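Local coordinates for ASCH domain-containing protein (Enterococcus faecalis, PDB 1T62), which is of unknown function but carries an ASCH domain of the PUA clan, a family whose members probably bind RNA, at residues 43-55 / 96-107. Residues are numbered along the deposited sequence; the frame is centred on the assembly and turned at random.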
loop_
_atom_site.group_PDB
_atom_site.type_symbol
_atom_site.label_atom_id
_atom_site.label_comp_id
_atom_site.label_asym_id
_atom_site.label_seq_id
_atom_site.Cartn_x
_atom_site.Cartn_y
_atom_site.Cartn_z
ATOM N N VAL B 43 -10.023 3.133 -11.253
ATOM C CA VAL B 43 -10.341 1.821 -11.797
ATOM C C VAL B 43 -11.710 1.343 -11.334
ATOM O O VAL B 43 -12.569 0.984 -12.148
ATOM C CB VAL B 43 -9.245 0.787 -11.403
ATOM C CG1 VAL B 43 -9.757 -0.643 -11.580
ATOM C CG2 VAL B 43 -8.003 1.011 -12.267
ATOM N N VAL B 44 -11.913 1.356 -10.022
ATOM C CA VAL B 44 -13.172 0.908 -9.450
ATOM C C VAL B 44 -14.353 1.751 -9.918
ATOM O O VAL B 44 -15.455 1.235 -10.080
ATOM C CB VAL B 44 -13.104 0.899 -7.885
ATOM C CG1 VAL B 44 -11.935 0.041 -7.424
ATOM C CG2 VAL B 44 -12.945 2.306 -7.348
ATOM N N SER B 45 -14.118 3.039 -10.150
ATOM C CA SER B 45 -15.177 3.949 -10.587
ATOM C C SER B 45 -15.523 3.770 -12.062
ATOM O O SER B 45 -16.440 4.402 -12.579
ATOM C CB SER B 45 -14.771 5.401 -10.338
ATOM O OG SER B 45 -13.701 5.780 -11.184
ATOM N N GLY B 46 -14.775 2.913 -12.743
ATOM C CA GLY B 46 -15.053 2.651 -14.141
ATOM C C GLY B 46 -14.432 3.634 -15.106
ATOM O O GLY B 46 -14.679 3.534 -16.307
ATOM N N ARG B 47 -13.629 4.569 -14.595
ATOM C CA ARG B 47 -12.978 5.570 -15.438
ATOM C C ARG B 47 -11.682 5.100 -16.093
ATOM O O ARG B 47 -11.466 5.344 -17.283
ATOM C CB ARG B 47 -12.717 6.843 -14.637
ATOM C CG ARG B 47 -13.987 7.492 -14.116
ATOM C CD ARG B 47 -13.727 8.907 -13.635
ATOM N NE ARG B 47 -14.950 9.583 -13.206
ATOM C CZ ARG B 47 -16.014 9.791 -13.982
ATOM N NH1 ARG B 47 -16.019 9.372 -15.243
ATOM N NH2 ARG B 47 -17.074 10.431 -13.498
ATOM N N LYS B 48 -10.812 4.440 -15.334
ATOM C CA LYS B 48 -9.552 3.946 -15.891
ATOM C C LYS B 48 -9.647 2.446 -16.158
ATOM O O LYS B 48 -9.661 1.630 -15.229
ATOM C CB LYS B 48 -8.391 4.232 -14.935
ATOM C CG LYS B 48 -7.108 3.455 -15.253
ATOM C CD LYS B 48 -6.122 3.586 -14.103
ATOM C CE LYS B 48 -4.853 2.788 -14.328
ATOM N NZ LYS B 48 -3.995 3.376 -15.398
ATOM N N THR B 49 -9.693 2.076 -17.430
ATOM C CA THR B 49 -9.822 0.674 -17.789
ATOM C C THR B 49 -8.619 0.090 -18.509
ATOM O O THR B 49 -8.716 -0.981 -19.106
ATOM C CB THR B 49 -11.035 0.487 -18.670
ATOM O OG1 THR B 49 -10.774 1.051 -19.960
ATOM C CG2 THR B 49 -12.200 1.214 -18.080
ATOM N N ALA B 50 -7.495 0.800 -18.465
ATOM C CA ALA B 50 -6.267 0.340 -19.107
ATOM C C ALA B 50 -5.026 0.687 -18.288
ATOM O O ALA B 50 -5.057 1.560 -17.419
ATOM C CB ALA B 50 -6.144 0.930 -20.487
ATOM N N THR B 51 -3.934 -0.005 -18.597
ATOM C CA THR B 51 -2.657 0.171 -17.924
ATOM C C THR B 51 -1.538 -0.065 -18.917
ATOM O O THR B 51 -1.758 -0.487 -20.054
ATOM C CB THR B 51 -2.476 -0.867 -16.827
ATOM O OG1 THR B 51 -3.699 -0.994 -16.104
ATOM C CG2 THR B 51 -1.381 -0.457 -15.879
ATOM N N CYS B 52 -0.323 0.197 -18.478
ATOM C CA CYS B 52 0.811 -0.037 -19.332
ATOM C C CYS B 52 2.048 -0.158 -18.472
ATOM O O CYS B 52 2.222 0.575 -17.495
ATOM C CB CYS B 52 0.960 1.085 -20.360
ATOM S SG CYS B 52 1.221 2.704 -19.672
ATOM N N SER B 53 2.879 -1.127 -18.830
ATOM C CA SER B 53 4.119 -1.391 -18.134
ATOM C C SER B 53 5.195 -1.438 -19.201
ATOM O O SER B 53 4.883 -1.488 -20.390
ATOM C CB SER B 53 4.029 -2.727 -17.376
ATOM O OG SER B 53 3.435 -3.747 -18.168
ATOM N N SER B 54 6.454 -1.408 -18.770
ATOM C CA SER B 54 7.598 -1.443 -19.684
ATOM C C SER B 54 7.926 -2.838 -20.138
ATOM O O SER B 54 8.284 -3.675 -19.324
ATOM C CB SER B 54 8.842 -0.871 -19.010
ATOM O OG SER B 54 9.984 -1.109 -19.811
ATOM N N LEU B 55 7.814 -3.092 -21.434
ATOM C CA LEU B 55 8.129 -4.411 -21.963
ATOM C C LEU B 55 9.557 -4.773 -21.565
ATOM O O LEU B 55 9.907 -5.946 -21.449
ATOM C CB LEU B 55 8.014 -4.414 -23.484
ATOM C CG LEU B 55 8.598 -5.663 -24.142
ATOM C CD1 LEU B 55 7.907 -6.907 -23.624
ATOM C CD2 LEU B 55 8.446 -5.534 -25.619
ATOM N N ASN B 96 5.803 6.294 -28.228
ATOM C CA ASN B 96 5.601 7.458 -29.090
ATOM C C ASN B 96 4.496 7.265 -30.122
ATOM O O ASN B 96 4.229 8.159 -30.924
ATOM C CB ASN B 96 6.904 7.803 -29.815
ATOM C CG ASN B 96 7.393 6.677 -30.711
ATOM O OD1 ASN B 96 8.496 6.734 -31.245
ATOM N ND2 ASN B 96 6.573 5.652 -30.882
ATOM N N LYS B 97 3.857 6.098 -30.097
ATOM C CA LYS B 97 2.783 5.768 -31.032
ATOM C C LYS B 97 1.424 5.580 -30.359
ATOM O O LYS B 97 0.490 5.124 -31.004
ATOM C CB LYS B 97 3.130 4.484 -31.794
ATOM C CG LYS B 97 3.696 4.699 -33.194
ATOM C CD LYS B 97 4.294 3.409 -33.789
ATOM C CE LYS B 97 3.288 2.243 -33.860
ATOM N NZ LYS B 97 3.868 0.978 -34.443
ATOM N N VAL B 98 1.290 5.922 -29.079
ATOM C CA VAL B 98 0.001 5.723 -28.419
ATOM C C VAL B 98 -1.094 6.668 -28.932
ATOM O O VAL B 98 -0.857 7.858 -29.159
ATOM C CB VAL B 98 0.110 5.876 -26.876
ATOM C CG1 VAL B 98 1.265 5.038 -26.349
ATOM C CG2 VAL B 98 0.271 7.335 -26.500
ATOM N N SER B 99 -2.294 6.119 -29.109
ATOM C CA SER B 99 -3.457 6.871 -29.586
ATOM C C SER B 99 -4.146 7.520 -28.406
ATOM O O SER B 99 -4.076 6.996 -27.299
ATOM C CB SER B 99 -4.455 5.933 -30.237
ATOM O OG SER B 99 -5.025 5.083 -29.259
ATOM N N GLU B 100 -4.821 8.642 -28.626
ATOM C CA GLU B 100 -5.516 9.294 -27.527
ATOM C C GLU B 100 -6.564 8.319 -26.987
ATOM O O GLU B 100 -7.002 8.415 -25.836
ATOM C CB GLU B 100 -6.173 10.584 -28.003
ATOM C CG GLU B 100 -6.999 10.444 -29.255
ATOM C CD GLU B 100 -7.777 11.709 -29.566
ATOM O OE1 GLU B 100 -8.340 11.812 -30.681
ATOM O OE2 GLU B 100 -7.830 12.602 -28.690
ATOM N N SER B 101 -6.942 7.371 -27.841
ATOM C CA SER B 101 -7.913 6.334 -27.511
ATOM C C SER B 101 -7.438 5.585 -26.273
ATOM O O SER B 101 -8.155 5.458 -25.280
ATOM C CB SER B 101 -8.028 5.368 -28.693
ATOM O OG SER B 101 -8.829 4.243 -28.386
ATOM N N PHE B 102 -6.211 5.087 -26.338
ATOM C CA PHE B 102 -5.648 4.360 -25.223
ATOM C C PHE B 102 -5.456 5.267 -24.007
ATOM O O PHE B 102 -5.616 4.819 -22.870
ATOM C CB PHE B 102 -4.313 3.714 -25.632
ATOM C CG PHE B 102 -3.598 3.000 -24.505
ATOM C CD1 PHE B 102 -2.728 3.689 -23.659
ATOM C CD2 PHE B 102 -3.817 1.652 -24.272
ATOM C CE1 PHE B 102 -2.084 3.040 -22.593
ATOM C CE2 PHE B 102 -3.178 0.994 -23.206
ATOM C CZ PHE B 102 -2.310 1.694 -22.364
ATOM N N ALA B 103 -5.126 6.536 -24.234
ATOM C CA ALA B 103 -4.899 7.443 -23.119
ATOM C C ALA B 103 -6.163 7.733 -22.315
ATOM O O ALA B 103 -6.103 7.856 -21.094
ATOM C CB ALA B 103 -4.290 8.725 -23.609
ATOM N N GLN B 104 -7.305 7.841 -22.985
ATOM C CA GLN B 104 -8.552 8.110 -22.278
ATOM C C GLN B 104 -8.918 6.869 -21.462
ATOM O O GLN B 104 -9.383 6.962 -20.313
ATOM C CB GLN B 104 -9.658 8.474 -23.279
ATOM C CG GLN B 104 -9.273 9.651 -24.181
ATOM C CD GLN B 104 -10.418 10.157 -25.042
ATOM O OE1 GLN B 104 -11.199 9.372 -25.586
ATOM N NE2 GLN B 104 -10.511 11.477 -25.184
ATOM N N ALA B 105 -8.689 5.706 -22.061
ATOM C CA ALA B 105 -8.947 4.447 -21.388
ATOM C C ALA B 105 -8.044 4.371 -20.154
ATOM O O ALA B 105 -8.444 3.852 -19.109
ATOM C CB ALA B 105 -8.639 3.310 -22.315
ATOM N N GLU B 106 -6.830 4.909 -20.298
ATOM C CA GLU B 106 -5.790 4.939 -19.263
ATOM C C GLU B 106 -6.150 5.789 -18.051
ATOM O O GLU B 106 -5.522 5.665 -16.987
ATOM C CB GLU B 106 -4.497 5.467 -19.875
ATOM C CG GLU B 106 -3.346 4.495 -19.857
ATOM C CD GLU B 106 -2.463 4.648 -18.637
ATOM O OE1 GLU B 106 -1.410 3.978 -18.587
ATOM O OE2 GLU B 106 -2.814 5.430 -17.727
ATOM N N GLY B 107 -7.151 6.658 -18.221
ATOM C CA GLY B 107 -7.587 7.529 -17.139
ATOM C C GLY B 107 -7.718 8.988 -17.532
ATOM O O GLY B 107 -8.019 9.843 -16.697
#
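Glu106 extends alongside Lys48, their charged ends on the same side, a worked example of how residues 105-107 can be tied by charge and backbone together to the turn leading into strand 50-54. A salt bridge joins Lys48 NZ to Glu106 OE2 at 3.3 Å, and the same ammonium group donates to Glu106 O, tilted 20° from that carbonyl's plane. A third bond, from Lys48 NZ to Ala50 O at 2.9 Å, carries the lysine over the start of the strand, two residues ahead; the bend at its last torsion (chi4 71°) turns the nitrogen into this cluster. His166 of the second subunit, in what is evidently a C-terminal histidine tag, adds its terminal carboxylate to Lys48, while His120 holds Glu106 OE1, which also lies 3.1 Å from Cys52 SG.

Ala105 makes the second joint. Its carbonyl accepts from Thr49 N at 2.7 Å and takes a weak bond from Ala50 N. Beside this, the methyl groups of Ala105 and Ala50 meet, CB to CB, at 3.9 Å. Farther back on the helix, Phe102 reaches the strand with the end of its ring: Thr51 O approaches in plane at the edge near CZ, and the CB atoms of Ala50 and Cys52 come in obliquely.

The contact thus lays helix 100-105 at 107° against strand 50-54, outermost within this chain in the ASCH domain's mixed sheet. Cys52 bonds through its backbone to the second subunit. On the strand's inner side runs strand 140-151, whose Cys143 touches Phe102; Met93 of strand 81-94 also meets that ring, and Trp116 of helix 113-128 packs against Glu106.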